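Long-range contacts in putative N-acetylmuramoyl-L-alanine amidase (PDB 7D55), which probably binds the enterococcal cell wall as the tetrameric cell-binding domain of a phage lysin, a putative N-acetylmuramoyl-L-alanine amidase: residues Cys3-Pro8 with Tyr72-Glu76; Gly14-Trp18 with Val81-Lys87; Trp18-Trp23 with Gln62-Lys67. One frame throughout, in Å; residues are numbered along the deposited sequence.

In the fold
All three contacts reach the same mixed sheet. The centre of contact 1 lies about 5 Å from the centre of the chain, where helix 71-78 covers strand 3-9; the centres of contacts 2 and 3 each lie about 11 Å from it, toward the surface. Between centres, contacts 1 and 2 are about 11 Å apart, contacts 1 and 3 about 9 Å, and contacts 2 and 3 about 13 Å. Along the chain contacts 1 and 2 alternate, whereas contact 3 is nested inside the loops closed by both. A salt bridge from Glu76 to Lys86 joins contacts 1 and 2, Trp18 belongs to both 2 and 3, and contact 2 ties the loop after strand 3-9 to the chain's C-terminal end.

Contact 1: residues Cys3-Pro8 with Tyr72-Glu76; sequences CLYERP and YNRLE
Arg7 and Tyr5 reach from strand 3-8 to the carboxylate of Glu76 on helix 72-76. Arg7 grips it side-on: NE lies 2.9 Å from Glu76 OE2, with an N-H...O angle of 170°, and NH2 lies 2.8 Å from Glu76 OE1. The guanidinium and carboxylate planes are only 25° apart, so this two-bond salt bridge is nearly flat. Glu76 OE2 accepts Tyr5 OH, 2.6 Å away, on its anti lone pair and Arg7 NE on its syn one. Three bonds, with a salt bridge from Lys86 to OE1 besides, hold the buried carboxylate, and the nearby arginine and lysine would be expected to favour its charged form. Arg7 reaches it through bends at chi2 and chi3 that fold the chain back, and NH1 turns to Pro8 O within the strand.

The bumps and hollows lie around this polar centre. Tyr72 projects toward the strand with CG between its backbone N and carbonyl carbon, which brings the ring under Arg7 CB, 3.8 Å from the Tyr72 ring centroid and over one ring face; its CD1 comes over one face of the guanidinium. Farther along the ring, Pro8 CD fits against the phenol end, 3.4 Å from Tyr72 CZ. The Tyr5 ring enters the hollow between two helix side chains: its CE2 meets Tyr72 CB at 3.5 Å, and its CE1 meets Leu75 CD2. The same Leu75 methyl also touches Cys3 SG.

The strand and helix axes cross at -109°, with a closest approach of 10.1 Å. Strand 3-9 runs between strands 59-60 and 22-28 in the sheet, helix 71-78 lies across it, and Ile48 of a second subunit packs on Cys3 and Leu75.

Contact 2: residues Gly14-Trp18 with Val81-Lys87; sequences GVLEW and VVGITKK
Leu16 and Ile84 form the apolar part of this contact, their side chains crossing at about a right angle. Leu16 CD2 meets Ile84 CD1 at 3.6 Å. Ile84 has its CG1 anti to the backbone N (chi1 -176°) and stays extended through chi2, which carries CD1 out to that methyl and to the carbonyl oxygen of Gly14. Its other branch, CG2, faces Leu16 CD1 at 3.9 Å. Both residues also pack on Ile9, at the end of strand 3-9.

Beside them the backbones meet in a single beta bridge between Leu16 and Lys86, a short pairing of two loops rather than a continuation of the sheet. Leu16 N donates to Thr85 O at 3.0 Å. Lys87 N returns a straighter bond to Leu16 O, 2.9 Å long with an N-H...O angle of 175°. One water extends the pairing by donating to Gly14 O and accepting from Thr85 N. In this way the segment after strand 81-82 is held to the loop that precedes strand 22-28.

On the flank, Val15 places CG2 3.2 Å from Thr85 OG1, a close approach of a methyl to a hydroxyl. Thr85 brings that oxygen round by setting it between its own N and carbonyl carbon, chi1 75°.

The two lysines part company. Lys86 leads away to a salt bridge with Glu76, its CB remaining 4.0 Å from Leu16 CB. Lys87 runs back along Glu17, and its NZ ends beside Trp18 N, two donors that are not hydrogen-bonded to each other; Arg7 NH2 of strand 3-9 lies close to the same NZ, an approach of like charges.

Contact 3: residues Trp18-Trp23 with Gln62-Lys67; sequences WNGDAW and QKEWNK
The loop that joins strand 59-60 to helix 71-78 covers Trp23, the tryptophan of strand 22-28, and the turn before that strand, which enters the sheet through a classic beta bulge where Asp21 and Ala22 both face Ile9. The turn is met by Lys67. Its chain is extended from chi2 to chi4 and passes along the Trp18 carbonyl oxygen, with CE 3.5 Å from Trp18 O. The ammonium then donates twice: Lys67 NZ to Gly20 O at 2.7 Å and to Asn19 OD1 at 3.0 Å. Both bonds reach the oxygens from outside the plane, tilted 24° and 22° from the respective carbonyl planes. Two carbonyl-type oxygens thus share one charged group and fix the end of the lysine.

Farther along, Trp23 is stacked with the amide of Gln62, their planes 17° apart. Gln62 CG lies over the six-membered ring of Trp23, 4.0 Å from its centroid, a CH-pi contact. Beyond it the amide spreads across the indole, and Trp23 CH2 also reaches Asn66 CA at 3.9 Å. Gln62 NE2 is hydrogen-bonded to Glu6 of the adjoining strand, which is consistent with the amide lying flat on the ring. The amide oxygen of Gln62 lies over the same face of the indole, with OE1 3.1 Å from Trp23 CE2.

Contact 1: residues Cys3-Pro8 with Tyr72-Glu76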
# COMPACT_ATOMS: atom_id res chain seq x y z
N CYS A 3 3.46 -10.22 5.51
CA CYS A 3 4.07 -11.38 6.14
C CYS A 3 5.48 -11.02 6.58
O CYS A 3 6.05 -10.02 6.13
CB CYS A 3 4.08 -12.61 5.22
SG CYS A 3 5.08 -12.47 3.73
N LEU A 4 6.00 -11.82 7.50
CA LEU A 4 7.42 -11.86 7.82
C LEU A 4 7.97 -13.19 7.33
O LEU A 4 7.26 -14.20 7.32
CB LEU A 4 7.65 -11.77 9.33
CG LEU A 4 7.28 -10.42 9.96
CD1 LEU A 4 7.09 -10.54 11.47
CD2 LEU A 4 8.34 -9.39 9.61
N TYR A 5 9.23 -13.19 6.92
CA TYR A 5 9.87 -14.42 6.47
C TYR A 5 11.37 -14.27 6.65
O TYR A 5 11.87 -13.18 6.94
CB TYR A 5 9.52 -14.76 5.01
CG TYR A 5 10.02 -13.76 3.99
CD1 TYR A 5 9.29 -12.61 3.71
CD2 TYR A 5 11.21 -13.98 3.30
CE1 TYR A 5 9.74 -11.69 2.77
CE2 TYR A 5 11.67 -13.07 2.34
CZ TYR A 5 10.93 -11.93 2.09
OH TYR A 5 11.38 -11.02 1.16
N GLU A 6 12.09 -15.37 6.47
CA GLU A 6 13.54 -15.34 6.53
C GLU A 6 14.11 -15.73 5.17
O GLU A 6 13.53 -16.56 4.47
CB GLU A 6 14.05 -16.30 7.60
CG GLU A 6 13.74 -15.83 9.01
CD GLU A 6 14.07 -16.86 10.06
OE1 GLU A 6 13.16 -17.28 10.80
OE2 GLU A 6 15.23 -17.27 10.16
N ARG A 7 15.26 -15.16 4.82
CA ARG A 7 15.90 -15.46 3.54
C ARG A 7 17.40 -15.23 3.67
O ARG A 7 17.86 -14.52 4.59
CB ARG A 7 15.30 -14.62 2.40
CG ARG A 7 15.44 -13.12 2.58
CD ARG A 7 16.51 -12.56 1.66
NE ARG A 7 16.12 -12.70 0.26
CZ ARG A 7 16.81 -13.35 -0.68
NH1 ARG A 7 17.98 -13.91 -0.39
NH2 ARG A 7 16.32 -13.41 -1.92
N PRO A 8 18.21 -15.84 2.80
CA PRO A 8 19.67 -15.76 2.96
C PRO A 8 20.24 -14.38 2.65
O PRO A 8 19.74 -13.63 1.81
CB PRO A 8 20.20 -16.80 1.97
CG PRO A 8 19.06 -17.74 1.78
CD PRO A 8 17.83 -16.87 1.81
N TYR A 72 10.71 -17.33 -1.14
CA TYR A 72 10.99 -15.91 -1.06
C TYR A 72 11.43 -15.33 -2.40
O TYR A 72 11.19 -14.15 -2.67
CB TYR A 72 12.01 -15.63 0.05
CG TYR A 72 13.16 -16.60 0.09
CD1 TYR A 72 14.20 -16.53 -0.83
CD2 TYR A 72 13.20 -17.61 1.05
CE1 TYR A 72 15.27 -17.43 -0.78
CE2 TYR A 72 14.24 -18.51 1.10
CZ TYR A 72 15.27 -18.42 0.19
OH TYR A 72 16.30 -19.33 0.27
N ASN A 73 12.06 -16.14 -3.27
CA ASN A 73 12.40 -15.68 -4.62
C ASN A 73 11.15 -15.25 -5.37
O ASN A 73 11.16 -14.24 -6.08
CB ASN A 73 13.03 -16.81 -5.44
CG ASN A 73 14.46 -17.12 -5.05
OD1 ASN A 73 15.10 -16.38 -4.31
ND2 ASN A 73 14.98 -18.24 -5.57
N ARG A 74 10.08 -16.04 -5.24
CA ARG A 74 8.83 -15.73 -5.93
C ARG A 74 8.17 -14.49 -5.33
O ARG A 74 7.68 -13.62 -6.06
CB ARG A 74 7.88 -16.92 -5.83
CG ARG A 74 8.47 -18.23 -6.33
CD ARG A 74 8.88 -18.14 -7.79
NE ARG A 74 9.43 -19.40 -8.28
CZ ARG A 74 9.93 -19.58 -9.50
NH1 ARG A 74 9.96 -18.56 -10.36
NH2 ARG A 74 10.40 -20.76 -9.86
N LEU A 75 8.14 -14.40 -4.00
CA LEU A 75 7.52 -13.24 -3.36
C LEU A 75 8.24 -11.96 -3.76
O LEU A 75 7.59 -10.95 -4.07
CB LEU A 75 7.53 -13.41 -1.84
CG LEU A 75 6.97 -12.21 -1.08
CD1 LEU A 75 5.56 -11.92 -1.58
CD2 LEU A 75 7.00 -12.50 0.41
N GLU A 76 9.57 -11.99 -3.75
CA GLU A 76 10.37 -10.80 -4.06
C GLU A 76 10.32 -10.40 -5.53
O GLU A 76 10.71 -9.28 -5.86
CB GLU A 76 11.80 -11.01 -3.57
CG GLU A 76 11.89 -11.13 -2.06
CD GLU A 76 13.28 -11.53 -1.56
OE1 GLU A 76 14.21 -11.66 -2.39
OE2 GLU A 76 13.44 -11.72 -0.33

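Contact 2: residues Gly14-Trp18 with Val81-Lys87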
# COMPACT_ATOMS: atom_id res chain seq x y z
N GLY A 14 26.39 -7.83 3.18
CA GLY A 14 25.04 -7.33 3.36
C GLY A 14 24.14 -7.45 2.16
O GLY A 14 23.04 -6.88 2.17
N VAL A 15 24.55 -8.17 1.12
CA VAL A 15 23.78 -8.33 -0.11
C VAL A 15 22.95 -9.60 0.00
O VAL A 15 23.43 -10.64 0.46
CB VAL A 15 24.71 -8.40 -1.33
CG1 VAL A 15 23.91 -8.66 -2.62
CG2 VAL A 15 25.53 -7.14 -1.45
N LEU A 16 21.69 -9.52 -0.44
CA LEU A 16 20.85 -10.71 -0.53
C LEU A 16 21.32 -11.56 -1.70
O LEU A 16 21.51 -11.06 -2.81
CB LEU A 16 19.40 -10.31 -0.74
CG LEU A 16 18.84 -9.38 0.34
CD1 LEU A 16 17.35 -9.16 0.10
CD2 LEU A 16 19.09 -9.92 1.74
N GLU A 17 21.56 -12.85 -1.43
CA GLU A 17 22.08 -13.79 -2.42
C GLU A 17 21.43 -15.14 -2.16
O GLU A 17 21.07 -15.44 -1.02
CB GLU A 17 23.59 -14.00 -2.27
CG GLU A 17 24.42 -12.75 -2.12
CD GLU A 17 25.90 -13.02 -2.14
OE1 GLU A 17 26.32 -14.04 -1.55
OE2 GLU A 17 26.65 -12.22 -2.72
N TRP A 18 21.29 -15.96 -3.21
CA TRP A 18 20.59 -17.23 -3.04
C TRP A 18 21.32 -18.15 -2.06
O TRP A 18 20.69 -18.92 -1.34
CB TRP A 18 20.38 -17.94 -4.38
CG TRP A 18 21.57 -18.74 -4.86
CD1 TRP A 18 22.55 -18.31 -5.70
CD2 TRP A 18 21.88 -20.11 -4.55
NE1 TRP A 18 23.46 -19.32 -5.93
CE2 TRP A 18 23.07 -20.43 -5.23
CE3 TRP A 18 21.28 -21.09 -3.75
CZ2 TRP A 18 23.67 -21.69 -5.14
CZ3 TRP A 18 21.87 -22.34 -3.66
CH2 TRP A 18 23.05 -22.63 -4.35
N VAL A 81 12.23 -6.14 -3.54
CA VAL A 81 12.97 -5.71 -2.36
C VAL A 81 13.33 -4.24 -2.47
O VAL A 81 13.59 -3.71 -3.56
CB VAL A 81 14.22 -6.59 -2.14
CG1 VAL A 81 13.83 -8.05 -2.09
CG2 VAL A 81 15.24 -6.35 -3.25
N VAL A 82 13.27 -3.55 -1.34
CA VAL A 82 13.67 -2.16 -1.25
C VAL A 82 14.70 -2.01 -0.14
O VAL A 82 14.75 -2.82 0.80
CB VAL A 82 12.48 -1.21 -1.01
CG1 VAL A 82 11.59 -1.15 -2.24
CG2 VAL A 82 11.69 -1.65 0.21
N GLY A 83 15.52 -0.98 -0.26
CA GLY A 83 16.43 -0.60 0.80
C GLY A 83 17.64 -1.49 0.99
O GLY A 83 18.38 -1.30 1.96
N ILE A 84 17.86 -2.47 0.11
CA ILE A 84 18.98 -3.40 0.23
C ILE A 84 19.27 -3.91 -1.17
O ILE A 84 18.39 -3.96 -2.02
CB ILE A 84 18.63 -4.53 1.23
CG1 ILE A 84 19.80 -5.48 1.47
CG2 ILE A 84 17.44 -5.33 0.75
CD1 ILE A 84 19.53 -6.48 2.58
N THR A 85 20.53 -4.27 -1.42
CA THR A 85 20.90 -4.78 -2.73
C THR A 85 20.74 -6.30 -2.78
O THR A 85 20.88 -7.00 -1.77
CB THR A 85 22.33 -4.38 -3.12
OG1 THR A 85 23.26 -5.16 -2.38
CG2 THR A 85 22.58 -2.91 -2.83
N LYS A 86 20.45 -6.81 -3.97
CA LYS A 86 20.15 -8.22 -4.15
C LYS A 86 20.74 -8.71 -5.47
O LYS A 86 20.66 -8.02 -6.49
CB LYS A 86 18.64 -8.43 -4.15
CG LYS A 86 18.20 -9.84 -4.50
CD LYS A 86 16.69 -9.92 -4.42
CE LYS A 86 16.17 -11.19 -5.03
NZ LYS A 86 14.68 -11.20 -5.05
N LYS A 87 21.34 -9.90 -5.42
CA LYS A 87 21.86 -10.66 -6.57
C LYS A 87 21.24 -10.33 -7.92
O LYS A 87 21.14 -11.21 -8.79
CB LYS A 87 21.64 -12.16 -6.34
CG LYS A 87 20.17 -12.54 -6.16
CD LYS A 87 20.00 -13.76 -5.27
CE LYS A 87 18.57 -13.92 -4.79
NZ LYS A 87 18.46 -14.82 -3.58
O HOH W 1 22.82 -4.32 0.37

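Contact 3: residues Trp18-Trp23 with Gln62-Lys67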
# COMPACT_ATOMS: atom_id res chain seq x y z
N TRP A 18 21.29 -15.96 -3.21
CA TRP A 18 20.59 -17.23 -3.04
C TRP A 18 21.32 -18.15 -2.06
O TRP A 18 20.69 -18.92 -1.34
CB TRP A 18 20.38 -17.94 -4.38
CG TRP A 18 21.57 -18.74 -4.86
CD1 TRP A 18 22.55 -18.31 -5.70
CD2 TRP A 18 21.88 -20.11 -4.55
NE1 TRP A 18 23.46 -19.32 -5.93
CE2 TRP A 18 23.07 -20.43 -5.23
CE3 TRP A 18 21.28 -21.09 -3.75
CZ2 TRP A 18 23.67 -21.69 -5.14
CZ3 TRP A 18 21.87 -22.34 -3.66
CH2 TRP A 18 23.05 -22.63 -4.35
N ASN A 19 22.65 -18.06 -2.02
CA ASN A 19 23.47 -18.93 -1.20
C ASN A 19 24.17 -18.17 -0.08
O ASN A 19 25.31 -18.47 0.28
CB ASN A 19 24.48 -19.70 -2.04
CG ASN A 19 24.88 -21.01 -1.39
OD1 ASN A 19 24.25 -21.46 -0.42
ND2 ASN A 19 25.94 -21.62 -1.89
N GLY A 20 23.49 -17.17 0.47
CA GLY A 20 24.06 -16.43 1.58
C GLY A 20 24.41 -17.34 2.74
O GLY A 20 23.79 -18.38 2.96
N ASP A 21 25.44 -16.94 3.49
CA ASP A 21 25.92 -17.73 4.60
C ASP A 21 25.18 -17.44 5.90
O ASP A 21 25.44 -18.11 6.91
CB ASP A 21 27.41 -17.48 4.83
CG ASP A 21 27.69 -16.05 5.25
OD1 ASP A 21 27.24 -15.12 4.55
OD2 ASP A 21 28.35 -15.85 6.29
N ALA A 22 24.29 -16.45 5.91
CA ALA A 22 23.50 -16.11 7.08
C ALA A 22 22.06 -15.87 6.63
O ALA A 22 21.73 -15.97 5.44
CB ALA A 22 24.12 -14.93 7.85
N TRP A 23 21.20 -15.57 7.59
CA TRP A 23 19.78 -15.37 7.32
C TRP A 23 19.34 -14.05 7.91
O TRP A 23 19.87 -13.61 8.93
CB TRP A 23 18.93 -16.52 7.92
CG TRP A 23 19.24 -17.81 7.24
CD1 TRP A 23 20.31 -18.62 7.47
CD2 TRP A 23 18.50 -18.42 6.18
NE1 TRP A 23 20.28 -19.71 6.62
CE2 TRP A 23 19.17 -19.60 5.82
CE3 TRP A 23 17.32 -18.08 5.50
CZ2 TRP A 23 18.71 -20.44 4.81
CZ3 TRP A 23 16.86 -18.94 4.50
CH2 TRP A 23 17.56 -20.09 4.16
N GLN A 62 12.20 -20.91 8.36
CA GLN A 62 13.09 -21.68 7.49
C GLN A 62 12.66 -23.14 7.34
O GLN A 62 13.24 -23.84 6.52
CB GLN A 62 14.52 -21.62 8.00
CG GLN A 62 15.17 -20.25 7.84
CD GLN A 62 16.60 -20.26 8.33
OE1 GLN A 62 17.39 -21.10 7.92
NE2 GLN A 62 16.93 -19.33 9.23
N LYS A 63 11.70 -23.61 8.14
CA LYS A 63 11.12 -24.92 7.87
C LYS A 63 10.35 -24.92 6.56
O LYS A 63 10.39 -25.90 5.80
CB LYS A 63 10.23 -25.33 9.04
CG LYS A 63 9.57 -26.68 8.88
CD LYS A 63 8.85 -27.10 10.16
CE LYS A 63 8.26 -28.50 10.03
NZ LYS A 63 7.39 -28.62 8.82
N GLU A 64 9.66 -23.81 6.25
CA GLU A 64 8.80 -23.67 5.08
C GLU A 64 9.56 -23.12 3.86
O GLU A 64 9.41 -23.63 2.74
CB GLU A 64 7.64 -22.72 5.40
CG GLU A 64 6.60 -23.25 6.37
CD GLU A 64 6.96 -23.01 7.83
OE1 GLU A 64 6.93 -23.99 8.62
OE2 GLU A 64 7.27 -21.86 8.19
N TRP A 65 10.33 -22.06 4.05
CA TRP A 65 11.01 -21.37 2.96
C TRP A 65 12.50 -21.41 3.24
O TRP A 65 12.95 -20.86 4.25
CB TRP A 65 10.56 -19.92 2.88
CG TRP A 65 9.16 -19.66 2.41
CD1 TRP A 65 8.17 -20.58 2.18
CD2 TRP A 65 8.60 -18.38 2.12
NE1 TRP A 65 7.02 -19.93 1.76
CE2 TRP A 65 7.26 -18.58 1.72
CE3 TRP A 65 9.10 -17.08 2.18
CZ2 TRP A 65 6.42 -17.52 1.36
CZ3 TRP A 65 8.27 -16.04 1.82
CH2 TRP A 65 6.95 -16.26 1.42
N ASN A 66 13.27 -22.02 2.34
CA ASN A 66 14.71 -22.17 2.55
C ASN A 66 15.36 -22.37 1.18
O ASN A 66 14.70 -22.26 0.15
CB ASN A 66 14.97 -23.31 3.53
CG ASN A 66 14.30 -24.59 3.10
OD1 ASN A 66 14.52 -25.07 1.99
ND2 ASN A 66 13.46 -25.15 3.97
N LYS A 67 16.66 -22.69 1.18
CA LYS A 67 17.35 -22.80 -0.11
C LYS A 67 16.85 -23.98 -0.92
O LYS A 67 17.01 -23.99 -2.15
CB LYS A 67 18.86 -22.88 0.09
CG LYS A 67 19.44 -21.63 0.76
CD LYS A 67 20.93 -21.76 0.97
CE LYS A 67 21.46 -20.54 1.69
NZ LYS A 67 22.87 -20.80 2.17